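Local coordinates for protein prolyl oligopeptidase (Novosphingobium capsulatum, PDB 1YR2) that probably hydrolyses oligopeptides after proline, and less readily after alanine, as a serine endopeptidase of the S9A family, at residues Pro38-Ser43 with Ala80-Tyr84; Leu684-Glu688 with Glu704-Asp708; Leu206-Ser212 with Tyr224-Pro230; Leu151-Trp157 with Leu177-Val181. All coordinates share one frame; numbering follows the deposited sequence.

The four contacts fall into two pairs in the two halves of the molecule. Interactions 1 and 2, with centres 15 Å apart, touch each other: Tyr84 and Gln81 of interaction 1 pack on Leu684 and Ile685 of interaction 2, where strand 683-687 forms one edge of the alpha/beta-hydrolase sheet. Strand 569-574 of that sheet leads into the probable nucleophile elbow, and the unmodelled loop after Glu688 probably carries the catalytic histidine, as in relatives. Interactions 3 and 4 belong to the beta propeller, their centres 19 Å apart, and both draw on the sheet containing strands 176-183 and 204-210. The pairs are well separated, with interactions 2 and 4 about 24 Å apart at their nearest atoms.

Interaction 1: Pro38-Ser43 with Ala80-Tyr84; sequences PPYPAS and AQSAY
Pro38 meets Tyr84 of helix 72-89 through its carbonyl: Tyr84 OH donates a short hydrogen bond of 2.5 Å to Pro38 O, which sits at the edge of the phenol ring, near its plane. The donor is tilted from the carbonyl plane, with a C=O...donor angle of 146°. Pro39 begins a run of polyproline II-like backbone torsions that lasts through Ala42; its CB points away from the helix, but Pro39 O stands 3.2 Å from Tyr84 CE2. The Tyr40 ring then passes that of Tyr84 obliquely, the planes 52° apart, and Tyr40 CD1 touches Tyr84 CE1 at 3.8 Å. Beyond this contact Tyr40 OH is hydrogen-bonded to the backbone N of His683. Pro41 wedges in between the helix side chains. Its CD makes a CH-pi contact over one face of the Tyr84 ring, 3.8 Å from the centroid, while Pro41 CB rests on Ala80 CB at 3.9 Å. Tyr84 can meet the loop this way because its CG stands opposite the backbone N (chi1 -177°). At the far end Ser43 OG and Gln81 NE2 come near each other but bond elsewhere, to Trp77 and Gln674. The loop therefore lies against two helices, 72-89 directly and 664-675 through Tyr40 and Ser43, while Gln81 and Tyr84 pack on strand 683-687.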
loop_
_atom_site.group_PDB
_atom_site.type_symbol
_atom_site.label_atom_id
_atom_site.label_comp_id
_atom_site.label_asym_id
_atom_site.label_seq_id
_atom_site.Cartn_x
_atom_site.Cartn_y
_atom_site.Cartn_z
ATOM N N PRO A 38 28.853 -9.646 -26.589
ATOM C CA PRO A 38 30.165 -10.280 -26.166
ATOM C C PRO A 38 29.865 -11.495 -25.343
ATOM O O PRO A 38 28.786 -11.535 -24.786
ATOM C CB PRO A 38 30.819 -9.222 -25.278
ATOM C CG PRO A 38 29.795 -8.142 -25.083
ATOM C CD PRO A 38 28.478 -8.530 -25.714
ATOM N N PRO A 39 30.749 -12.476 -25.254
ATOM C CA PRO A 39 30.375 -13.730 -24.585
ATOM C C PRO A 39 30.129 -13.556 -23.066
ATOM O O PRO A 39 30.767 -12.742 -22.373
ATOM C CB PRO A 39 31.546 -14.677 -24.881
ATOM C CG PRO A 39 32.631 -13.830 -25.501
ATOM C CD PRO A 39 32.140 -12.461 -25.762
ATOM N N TYR A 40 29.156 -14.307 -22.552
ATOM C CA TYR A 40 28.834 -14.232 -21.145
ATOM C C TYR A 40 30.037 -14.601 -20.269
ATOM O O TYR A 40 30.836 -15.446 -20.676
ATOM C CB TYR A 40 27.721 -15.215 -20.862
ATOM C CG TYR A 40 26.399 -14.832 -21.461
ATOM C CD1 TYR A 40 25.857 -13.582 -21.213
ATOM C CD2 TYR A 40 25.695 -15.705 -22.278
ATOM C CE1 TYR A 40 24.642 -13.203 -21.730
ATOM C CE2 TYR A 40 24.454 -15.328 -22.793
ATOM C CZ TYR A 40 23.952 -14.055 -22.510
ATOM O OH TYR A 40 22.715 -13.634 -22.983
ATOM N N PRO A 41 30.122 -14.068 -19.049
ATOM C CA PRO A 41 31.089 -14.585 -18.077
ATOM C C PRO A 41 30.810 -16.050 -17.796
ATOM O O PRO A 41 29.671 -16.499 -17.993
ATOM C CB PRO A 41 30.846 -13.735 -16.838
ATOM C CG PRO A 41 30.194 -12.469 -17.388
ATOM C CD PRO A 41 29.276 -13.002 -18.460
ATOM N N ALA A 42 31.838 -16.787 -17.401
ATOM C CA ALA A 42 31.697 -18.205 -17.181
ATOM C C ALA A 42 30.710 -18.512 -16.030
ATOM O O ALA A 42 30.640 -17.814 -15.035
ATOM C CB ALA A 42 33.086 -18.840 -16.910
ATOM N N SER A 43 29.941 -19.571 -16.186
ATOM C CA SER A 43 29.202 -20.127 -15.057
ATOM C C SER A 43 29.575 -21.604 -14.927
ATOM O O SER A 43 28.837 -22.441 -15.380
ATOM C CB SER A 43 27.697 -19.933 -15.290
ATOM O OG SER A 43 27.394 -18.526 -15.237
ATOM N N ALA A 80 32.090 -10.447 -11.957
ATOM C CA ALA A 80 32.073 -10.607 -13.417
ATOM C C ALA A 80 30.688 -10.343 -14.034
ATOM O O ALA A 80 30.582 -9.610 -15.015
ATOM C CB ALA A 80 32.613 -12.025 -13.831
ATOM N N GLN A 81 29.619 -10.873 -13.454
ATOM C CA GLN A 81 28.292 -10.682 -14.028
ATOM C C GLN A 81 27.868 -9.217 -13.877
ATOM O O GLN A 81 27.307 -8.625 -14.787
ATOM C CB GLN A 81 27.249 -11.569 -13.327
ATOM C CG GLN A 81 27.385 -13.067 -13.613
ATOM C CD GLN A 81 27.093 -13.466 -15.062
ATOM O OE1 GLN A 81 26.516 -12.681 -15.822
ATOM N NE2 GLN A 81 27.483 -14.692 -15.447
ATOM N N SER A 82 28.165 -8.644 -12.719
ATOM C CA SER A 82 27.770 -7.287 -12.420
ATOM C C SER A 82 28.448 -6.322 -13.372
ATOM O O SER A 82 27.817 -5.419 -13.882
ATOM C CB SER A 82 28.124 -6.927 -10.980
ATOM O OG SER A 82 27.495 -5.681 -10.680
ATOM N N ALA A 83 29.733 -6.510 -13.606
ATOM C CA ALA A 83 30.471 -5.630 -14.503
ATOM C C ALA A 83 30.013 -5.816 -15.950
ATOM O O ALA A 83 29.863 -4.825 -16.693
ATOM C CB ALA A 83 31.975 -5.867 -14.370
ATOM N N TYR A 84 29.750 -7.069 -16.323
ATOM C CA TYR A 84 29.255 -7.418 -17.651
ATOM C C TYR A 84 27.904 -6.737 -17.918
ATOM O O TYR A 84 27.660 -6.204 -18.996
ATOM C CB TYR A 84 29.094 -8.935 -17.763
ATOM C CG TYR A 84 28.657 -9.419 -19.108
ATOM C CD1 TYR A 84 27.315 -9.518 -19.415
ATOM C CD2 TYR A 84 29.585 -9.765 -20.091
ATOM C CE1 TYR A 84 26.885 -9.968 -20.663
ATOM C CE2 TYR A 84 29.168 -10.218 -21.338
ATOM C CZ TYR A 84 27.827 -10.319 -21.614
ATOM O OH TYR A 84 27.392 -10.733 -22.834
#

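Interaction 2: Leu684-Glu688 with Glu704-Asp708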
loop_
_atom_site.group_PDB
_atom_site.type_symbol
_atom_site.label_atom_id
_atom_site.label_comp_id
_atom_site.label_asym_id
_atom_site.label_seq_id
_atom_site.Cartn_x
_atom_site.Cartn_y
_atom_site.Cartn_z
ATOM N N LEU A 684 20.612 -11.307 -18.677
ATOM C CA LEU A 684 21.567 -10.597 -17.862
ATOM C C LEU A 684 21.103 -10.517 -16.439
ATOM O O LEU A 684 19.922 -10.620 -16.187
ATOM C CB LEU A 684 21.721 -9.126 -18.319
ATOM C CG LEU A 684 22.160 -8.910 -19.770
ATOM C CD1 LEU A 684 22.230 -7.389 -20.082
ATOM C CD2 LEU A 684 23.464 -9.570 -20.043
ATOM N N ILE A 685 22.051 -10.323 -15.517
ATOM C CA ILE A 685 21.679 -10.100 -14.128
ATOM C C ILE A 685 22.305 -8.802 -13.646
ATOM O O ILE A 685 23.509 -8.628 -13.744
ATOM C CB ILE A 685 22.024 -11.327 -13.201
ATOM C CG1 ILE A 685 21.505 -11.076 -11.786
ATOM C CG2 ILE A 685 23.555 -11.577 -13.175
ATOM C CD1 ILE A 685 21.705 -12.217 -10.832
ATOM N N ARG A 686 21.482 -7.904 -13.112
ATOM C CA ARG A 686 21.960 -6.655 -12.519
ATOM C C ARG A 686 22.002 -6.865 -11.019
ATOM O O ARG A 686 20.970 -7.100 -10.392
ATOM C CB ARG A 686 21.029 -5.510 -12.872
ATOM C CG ARG A 686 21.436 -4.142 -12.329
ATOM C CD ARG A 686 20.311 -3.144 -12.461
ATOM N NE ARG A 686 20.760 -1.791 -12.162
ATOM C CZ ARG A 686 20.938 -1.296 -10.928
ATOM N NH1 ARG A 686 20.674 -2.025 -9.857
ATOM N NH2 ARG A 686 21.354 -0.045 -10.760
ATOM N N ILE A 687 23.189 -6.821 -10.462
ATOM C CA ILE A 687 23.391 -7.134 -9.068
ATOM C C ILE A 687 23.825 -5.863 -8.321
ATOM O O ILE A 687 24.899 -5.307 -8.605
ATOM C CB ILE A 687 24.421 -8.233 -8.900
ATOM C CG1 ILE A 687 24.082 -9.469 -9.750
ATOM C CG2 ILE A 687 24.437 -8.646 -7.442
ATOM C CD1 ILE A 687 25.200 -10.505 -9.846
ATOM N N GLU A 688 22.990 -5.417 -7.393
ATOM C CA GLU A 688 23.239 -4.177 -6.601
ATOM C C GLU A 688 24.011 -4.457 -5.316
ATOM O O GLU A 688 23.934 -5.571 -4.765
ATOM C CB GLU A 688 21.894 -3.478 -6.288
ATOM C CG GLU A 688 21.989 -1.922 -6.139
ATOM C CD GLU A 688 20.760 -1.172 -6.709
ATOM O OE1 GLU A 688 19.600 -1.614 -6.452
ATOM O OE2 GLU A 688 20.936 -0.129 -7.416
ATOM N N GLU A 704 18.271 4.593 -10.063
ATOM C CA GLU A 704 19.242 4.040 -10.999
ATOM C C GLU A 704 18.754 2.683 -11.483
ATOM O O GLU A 704 18.868 2.378 -12.665
ATOM C CB GLU A 704 20.626 3.907 -10.338
ATOM C CG GLU A 704 21.302 5.263 -10.003
ATOM C CD GLU A 704 22.567 5.152 -9.136
ATOM O OE1 GLU A 704 22.768 4.132 -8.409
ATOM O OE2 GLU A 704 23.384 6.121 -9.176
ATOM N N GLU A 705 18.233 1.857 -10.570
ATOM C CA GLU A 705 17.758 0.515 -10.940
ATOM C C GLU A 705 16.570 0.611 -11.914
ATOM O O GLU A 705 16.543 -0.057 -12.931
ATOM C CB GLU A 705 17.310 -0.295 -9.720
ATOM C CG GLU A 705 16.938 -1.731 -10.102
ATOM C CD GLU A 705 16.602 -2.617 -8.894
ATOM O OE1 GLU A 705 17.302 -2.533 -7.854
ATOM O OE2 GLU A 705 15.660 -3.426 -8.982
ATOM N N THR A 706 15.628 1.489 -11.591
ATOM C CA THR A 706 14.441 1.697 -12.387
ATOM C C THR A 706 14.822 2.198 -13.787
ATOM O O THR A 706 14.303 1.739 -14.780
ATOM C CB THR A 706 13.548 2.719 -11.717
ATOM O OG1 THR A 706 13.069 2.187 -10.464
ATOM C CG2 THR A 706 12.301 2.956 -12.585
ATOM N N ALA A 707 15.724 3.152 -13.855
ATOM C CA ALA A 707 16.157 3.675 -15.141
ATOM C C ALA A 707 16.797 2.569 -16.014
ATOM O O ALA A 707 16.540 2.509 -17.186
ATOM C CB ALA A 707 17.151 4.807 -14.951
ATOM N N ASP A 708 17.650 1.749 -15.418
ATOM C CA ASP A 708 18.297 0.607 -16.092
ATOM C C ASP A 708 17.253 -0.388 -16.610
ATOM O O ASP A 708 17.252 -0.790 -17.766
ATOM C CB ASP A 708 19.183 -0.146 -15.104
ATOM C CG ASP A 708 20.567 0.491 -14.915
ATOM O OD1 ASP A 708 20.947 1.453 -15.659
ATOM O OD2 ASP A 708 21.366 0.081 -14.026
#
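Arg686 and Asp708 form the heart of a four-residue salt-bridge network, with Glu688 and Glu705, that ties the edge strand 683-687 of the alpha/beta-hydrolase sheet to helix 699-717. The short strand and helix segments run nearly antiparallel, at 166°, with their axes 11.0 Å apart at closest approach, so long side chains must span the gap. Arg686 does so with a chain extended from CG to NE. On the tight side, Arg686 NE gives a nearly straight hydrogen bond of 2.7 Å to Asp708 OD2 (N-H...O 169°), meeting the anti lone pair of that oxygen in the guanidinium plane. A weak bond from Arg686 NH2 to the same oxygen adds to it. The guanidinium lies flat against the helix, with Glu705 CA 3.6 Å from Arg686 NH2 and over one face of the group. Buried Asp708 is held from a second direction as well, since its OD1 forms a salt bridge with Arg95.

The other side is looser and partly exposed. Glu705 OE1 is 4.0 Å from Arg686 NH1, well out of the guanidinium plane, and interacts through charge alone. Glu688 OE1 and Glu705 OE1, both acceptors, stand only 2.8 Å apart; the nearby arginine probably eases their repulsion, and a raised pKa for one of them would be consistent with this spacing. Within its own segment, by contrast, Arg686 NH1 donates a firmer 3.1 Å hydrogen bond to Glu688 OE2, which it meets from above the carboxylate plane, 82° out of it.

Interaction 3: Leu206-Ser212 with Tyr224-Pro230; sequences LKWVKFS and YSRFAEP
Adjoining blades of the beta propeller meet where Val209, on outer strand 204-210 of one sheet, forms a single backbone bridge with Arg226, on strand 221-226 of the next. Phe227 N donates a backbone hydrogen bond of 3.2 Å to Trp208 O. A second bond, 2.8 Å from Ser225 N to Ser212 OG, is nearly straight (N-H...O 173°).

Around these bonds, aliphatic groups lie over aromatic faces. Leu206 CD1 sits above the Tyr224 ring, 3.9 Å from its centroid, and Val209 CG2 touches Tyr224 CD2. Near the surface, the Trp208 indole carries Glu229 CB over its five-membered ring, 3.7 Å from that centroid, and Pro230 CD over the six-membered one. Lys210, bent at its third side-chain torsion (chi3 51°), lays CE over the Phe227 ring, 3.9 Å from the centroid. Its NZ makes a cation-pi contact with the same face, 4.8 Å from the centroid, and is hydrogen-bonded to Asn240. Arg226 NE and NH2 both grip Phe227 O from the same face of that carbonyl's plane, which holds the guanidinium beside Trp208.

Beyond the two hydrogen bonds joining the segments, much of the contact is aliphatic carbon over aromatic faces, supplemented by the Lys210 cation-pi contact; no salt bridge crosses the interface, and Arg226 NE and NH2 bond within their own segment.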
loop_
_atom_site.group_PDB
_atom_site.type_symbol
_atom_site.label_atom_id
_atom_site.label_comp_id
_atom_site.label_asym_id
_atom_site.label_seq_id
_atom_site.Cartn_x
_atom_site.Cartn_y
_atom_site.Cartn_z
ATOM N N LEU A 206 2.739 14.996 29.761
ATOM C CA LEU A 206 2.286 13.715 30.261
ATOM C C LEU A 206 3.370 12.713 29.906
ATOM O O LEU A 206 3.775 12.605 28.721
ATOM C CB LEU A 206 0.940 13.298 29.639
ATOM C CG LEU A 206 -0.231 14.285 29.830
ATOM C CD1 LEU A 206 -1.414 13.781 29.095
ATOM C CD2 LEU A 206 -0.623 14.482 31.270
ATOM N N LYS A 207 3.838 11.988 30.929
ATOM C CA LYS A 207 4.861 10.963 30.775
ATOM C C LYS A 207 4.229 9.576 30.910
ATOM O O LYS A 207 3.099 9.417 31.380
ATOM C CB LYS A 207 6.009 11.163 31.812
ATOM C CG LYS A 207 6.810 12.459 31.650
ATOM C CD LYS A 207 7.463 12.515 30.285
ATOM C CE LYS A 207 8.548 13.601 30.149
ATOM N NZ LYS A 207 9.316 13.341 28.883
ATOM N N TRP A 208 4.970 8.593 30.401
ATOM C CA TRP A 208 4.642 7.157 30.426
ATOM C C TRP A 208 3.454 6.797 29.578
ATOM O O TRP A 208 2.759 5.809 29.812
ATOM C CB TRP A 208 4.502 6.631 31.851
ATOM C CG TRP A 208 5.615 7.111 32.687
ATOM C CD1 TRP A 208 5.538 8.025 33.705
ATOM C CD2 TRP A 208 6.997 6.789 32.531
ATOM N NE1 TRP A 208 6.790 8.254 34.221
ATOM C CE2 TRP A 208 7.708 7.510 33.524
ATOM C CE3 TRP A 208 7.712 5.934 31.673
ATOM C CZ2 TRP A 208 9.100 7.427 33.665
ATOM C CZ3 TRP A 208 9.104 5.842 31.811
ATOM C CH2 TRP A 208 9.782 6.584 32.806
ATOM N N VAL A 209 3.241 7.603 28.550
ATOM C CA VAL A 209 2.166 7.363 27.603
ATOM C C VAL A 209 2.746 6.358 26.618
ATOM O O VAL A 209 3.921 6.450 26.241
ATOM C CB VAL A 209 1.836 8.659 26.905
ATOM C CG1 VAL A 209 0.870 8.444 25.779
ATOM C CG2 VAL A 209 1.309 9.688 27.908
ATOM N N LYS A 210 1.955 5.387 26.235
ATOM C CA LYS A 210 2.421 4.403 25.288
ATOM C C LYS A 210 1.271 3.707 24.646
ATOM O O LYS A 210 0.289 3.369 25.322
ATOM C CB LYS A 210 3.370 3.393 25.958
ATOM C CG LYS A 210 3.807 2.245 25.020
ATOM C CD LYS A 210 4.929 1.347 25.556
ATOM C CE LYS A 210 4.727 0.797 26.913
ATOM N NZ LYS A 210 5.922 -0.061 27.296
ATOM N N PHE A 211 1.368 3.484 23.336
ATOM C CA PHE A 211 0.266 2.824 22.613
ATOM C C PHE A 211 -1.095 3.455 22.911
ATOM O O PHE A 211 -2.065 2.750 23.216
ATOM C CB PHE A 211 0.223 1.302 22.918
ATOM C CG PHE A 211 1.503 0.586 22.595
ATOM C CD1 PHE A 211 2.213 0.906 21.454
ATOM C CD2 PHE A 211 1.959 -0.444 23.424
ATOM C CE1 PHE A 211 3.435 0.257 21.189
ATOM C CE2 PHE A 211 3.135 -1.099 23.165
ATOM C CZ PHE A 211 3.888 -0.728 22.034
ATOM N N SER A 212 -1.160 4.777 22.759
ATOM C CA SER A 212 -2.303 5.594 23.157
ATOM C C SER A 212 -2.928 6.382 22.018
ATOM O O SER A 212 -2.242 6.746 21.064
ATOM C CB SER A 212 -1.758 6.592 24.147
ATOM O OG SER A 212 -2.761 7.375 24.752
ATOM N N TYR A 224 -6.131 9.659 27.662
ATOM C CA TYR A 224 -4.945 9.029 27.127
ATOM C C TYR A 224 -4.720 7.695 27.846
ATOM O O TYR A 224 -5.328 7.405 28.874
ATOM C CB TYR A 224 -3.725 9.954 27.298
ATOM C CG TYR A 224 -3.273 10.167 28.739
ATOM C CD1 TYR A 224 -3.908 11.104 29.575
ATOM C CD2 TYR A 224 -2.216 9.446 29.271
ATOM C CE1 TYR A 224 -3.505 11.271 30.875
ATOM C CE2 TYR A 224 -1.830 9.588 30.595
ATOM C CZ TYR A 224 -2.447 10.552 31.377
ATOM O OH TYR A 224 -2.006 10.732 32.666
ATOM N N SER A 225 -3.866 6.871 27.274
ATOM C CA SER A 225 -3.502 5.610 27.885
ATOM C C SER A 225 -2.034 5.613 28.264
ATOM O O SER A 225 -1.205 6.221 27.587
ATOM C CB SER A 225 -3.789 4.461 26.920
ATOM O OG SER A 225 -5.172 4.467 26.544
ATOM N N ARG A 226 -1.734 4.972 29.391
ATOM C CA ARG A 226 -0.403 4.932 29.942
ATOM C C ARG A 226 -0.160 3.604 30.692
ATOM O O ARG A 226 -1.085 2.833 30.914
ATOM C CB ARG A 226 -0.166 6.084 30.893
ATOM C CG ARG A 226 -1.066 6.114 32.138
ATOM C CD ARG A 226 -0.537 7.069 33.238
ATOM N NE ARG A 226 0.640 6.451 33.827
ATOM C CZ ARG A 226 1.469 7.034 34.699
ATOM N NH1 ARG A 226 1.206 8.257 35.148
ATOM N NH2 ARG A 226 2.543 6.356 35.133
ATOM N N PHE A 227 1.090 3.408 31.078
ATOM C CA PHE A 227 1.543 2.268 31.863
ATOM C C PHE A 227 2.224 2.770 33.128
ATOM O O PHE A 227 2.561 3.929 33.228
ATOM C CB PHE A 227 2.547 1.418 31.091
ATOM C CG PHE A 227 1.957 0.735 29.896
ATOM C CD1 PHE A 227 1.748 1.428 28.701
ATOM C CD2 PHE A 227 1.622 -0.603 29.954
ATOM C CE1 PHE A 227 1.180 0.789 27.565
ATOM C CE2 PHE A 227 1.060 -1.224 28.860
ATOM C CZ PHE A 227 0.838 -0.503 27.645
ATOM N N ALA A 228 2.426 1.879 34.089
ATOM C CA ALA A 228 3.121 2.242 35.333
ATOM C C ALA A 228 4.517 2.759 35.030
ATOM O O ALA A 228 5.172 2.291 34.113
ATOM C CB ALA A 228 3.214 1.053 36.277
ATOM N N GLU A 229 4.961 3.737 35.815
ATOM C CA GLU A 229 6.333 4.196 35.722
ATOM C C GLU A 229 7.171 2.994 36.247
ATOM O O GLU A 229 7.011 2.583 37.421
ATOM C CB GLU A 229 6.517 5.543 36.483
ATOM C CG GLU A 229 7.448 5.552 37.684
ATOM C CD GLU A 229 8.529 6.630 37.623
ATOM O OE1 GLU A 229 9.609 6.402 37.020
ATOM O OE2 GLU A 229 8.310 7.706 38.201
ATOM N N PRO A 230 8.002 2.405 35.373
ATOM C CA PRO A 230 8.754 1.182 35.698
ATOM C C PRO A 230 9.931 1.441 36.648
ATOM O O PRO A 230 10.127 2.615 37.005
ATOM C CB PRO A 230 9.297 0.732 34.332
ATOM C CG PRO A 230 9.406 1.980 33.514
ATOM C CD PRO A 230 8.341 2.904 34.023
#

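Interaction 4: Leu151-Trp157 with Leu177-Val181; sequences LLDPNTW and LAYSV
Leu152 faces Tyr179 across a gap too wide for backbone pairing, with their CA atoms 9.4 Å apart, and no hydrogen bond links segment 151-157 to strand 176-183. Side chains fill the space. Leu152 sets CD1 over one face of the Tyr179 ring, 4.0 Å from its centroid, and CD2 reaches the phenol end of the same ring. The tyrosine presents that face because its CG lies between the backbone N and the carbonyl carbon (chi1 63°). Leu152 CD1 also touches Leu177 CD2 at 4.0 Å, and Leu151 CD2 reaches that methyl from the neighbouring position. Both leucines belong to a classic beta bulge opposite Leu135, in one four-stranded blade of the propeller, whereas Tyr179 comes from the next blade; the contact is part of the hydrophobic filling between them. Past the bulge, an Asx turn at Asp153 leads into a short 3-10 segment that brings the chain round to Trp157. Its indole lies over Pro154 CA and meets Tyr179 obliquely, the ring planes 31° apart, with Trp157 CH2 3.7 Å from Tyr179 CE2. Farther along the strand, Trp157 CZ3 touches Val181 CG2 at 4.1 Å.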
loop_
_atom_site.group_PDB
_atom_site.type_symbol
_atom_site.label_atom_id
_atom_site.label_comp_id
_atom_site.label_asym_id
_atom_site.label_seq_id
_atom_site.Cartn_x
_atom_site.Cartn_y
_atom_site.Cartn_z
ATOM N N LEU A 151 2.517 25.712 13.111
ATOM C CA LEU A 151 2.157 25.460 14.485
ATOM C C LEU A 151 3.157 24.530 15.156
ATOM O O LEU A 151 3.577 24.829 16.265
ATOM C CB LEU A 151 0.735 24.883 14.553
ATOM C CG LEU A 151 0.169 24.721 15.960
ATOM C CD1 LEU A 151 0.166 26.048 16.778
ATOM C CD2 LEU A 151 -1.244 24.156 15.873
ATOM N N LEU A 152 3.511 23.408 14.524
ATOM C CA LEU A 152 4.671 22.614 14.939
ATOM C C LEU A 152 5.608 22.351 13.778
ATOM O O LEU A 152 5.164 22.076 12.668
ATOM C CB LEU A 152 4.234 21.264 15.524
ATOM C CG LEU A 152 3.198 21.240 16.650
ATOM C CD1 LEU A 152 2.682 19.819 16.836
ATOM C CD2 LEU A 152 3.843 21.776 17.894
ATOM N N ASP A 153 6.917 22.469 14.021
ATOM C CA ASP A 153 7.907 22.038 13.059
ATOM C C ASP A 153 8.882 21.041 13.691
ATOM O O ASP A 153 9.910 21.420 14.242
ATOM C CB ASP A 153 8.672 23.196 12.475
ATOM C CG ASP A 153 9.508 22.765 11.276
ATOM O OD1 ASP A 153 9.742 21.540 11.106
ATOM O OD2 ASP A 153 9.917 23.566 10.421
ATOM N N PRO A 154 8.569 19.768 13.581
ATOM C CA PRO A 154 9.365 18.734 14.251
ATOM C C PRO A 154 10.816 18.662 13.769
ATOM O O PRO A 154 11.676 18.225 14.538
ATOM C CB PRO A 154 8.610 17.462 13.947
ATOM C CG PRO A 154 7.283 17.892 13.482
ATOM C CD PRO A 154 7.431 19.204 12.850
ATOM N N ASN A 155 11.090 19.154 12.559
ATOM C CA ASN A 155 12.438 19.198 12.025
ATOM C C ASN A 155 13.362 20.128 12.831
ATOM O O ASN A 155 14.564 19.947 12.798
ATOM C CB ASN A 155 12.425 19.619 10.532
ATOM C CG ASN A 155 11.507 18.777 9.696
ATOM O OD1 ASN A 155 11.774 17.601 9.463
ATOM N ND2 ASN A 155 10.385 19.361 9.264
ATOM N N THR A 156 12.821 21.122 13.537
ATOM C CA THR A 156 13.627 22.017 14.407
ATOM C C THR A 156 13.857 21.437 15.800
ATOM O O THR A 156 14.542 22.035 16.614
ATOM C CB THR A 156 12.930 23.374 14.626
ATOM O OG1 THR A 156 11.698 23.178 15.357
ATOM C CG2 THR A 156 12.504 24.015 13.316
ATOM N N TRP A 157 13.252 20.301 16.105
ATOM C CA TRP A 157 13.412 19.705 17.418
ATOM C C TRP A 157 14.768 18.977 17.507
ATOM O O TRP A 157 15.137 18.522 18.587
ATOM C CB TRP A 157 12.254 18.749 17.712
ATOM C CG TRP A 157 10.876 19.390 17.692
ATOM C CD1 TRP A 157 10.569 20.733 17.642
ATOM C CD2 TRP A 157 9.633 18.703 17.760
ATOM N NE1 TRP A 157 9.199 20.899 17.639
ATOM C CE2 TRP A 157 8.606 19.669 17.724
ATOM C CE3 TRP A 157 9.278 17.353 17.830
ATOM C CZ2 TRP A 157 7.253 19.328 17.771
ATOM C CZ3 TRP A 157 7.924 17.016 17.873
ATOM C CH2 TRP A 157 6.936 18.004 17.831
ATOM N N LEU A 177 -3.903 22.506 21.274
ATOM C CA LEU A 177 -3.504 21.340 20.523
ATOM C C LEU A 177 -2.601 20.475 21.378
ATOM O O LEU A 177 -1.664 20.949 22.028
ATOM C CB LEU A 177 -2.832 21.764 19.226
ATOM C CG LEU A 177 -2.461 20.591 18.329
ATOM C CD1 LEU A 177 -3.264 20.618 17.112
ATOM C CD2 LEU A 177 -0.992 20.603 18.071
ATOM N N ALA A 178 -2.921 19.199 21.387
ATOM C CA ALA A 178 -2.173 18.204 22.105
ATOM C C ALA A 178 -1.394 17.437 21.085
ATOM O O ALA A 178 -1.899 17.162 19.985
ATOM C CB ALA A 178 -3.110 17.259 22.878
ATOM N N TYR A 179 -0.152 17.071 21.432
ATOM C CA TYR A 179 0.621 16.257 20.558
ATOM C C TYR A 179 1.537 15.300 21.275
ATOM O O TYR A 179 1.930 15.566 22.386
ATOM C CB TYR A 179 1.373 17.121 19.541
ATOM C CG TYR A 179 2.351 18.039 20.135
ATOM C CD1 TYR A 179 1.950 19.234 20.725
ATOM C CD2 TYR A 179 3.700 17.762 20.056
ATOM C CE1 TYR A 179 2.891 20.108 21.261
ATOM C CE2 TYR A 179 4.612 18.609 20.608
ATOM C CZ TYR A 179 4.204 19.784 21.179
ATOM O OH TYR A 179 5.131 20.652 21.713
ATOM N N SER A 180 1.828 14.186 20.603
ATOM C CA SER A 180 2.647 13.102 21.128
ATOM C C SER A 180 4.035 13.119 20.488
ATOM O O SER A 180 4.138 13.139 19.241
ATOM C CB SER A 180 1.969 11.819 20.713
ATOM O OG SER A 180 2.504 10.805 21.427
ATOM N N VAL A 181 5.067 12.996 21.301
ATOM C CA VAL A 181 6.457 13.088 20.865
ATOM C C VAL A 181 7.197 11.800 21.193
ATOM O O VAL A 181 7.079 11.294 22.301
ATOM C CB VAL A 181 7.194 14.227 21.611
ATOM C CG1 VAL A 181 8.601 14.335 21.128
ATOM C CG2 VAL A 181 6.479 15.590 21.419
#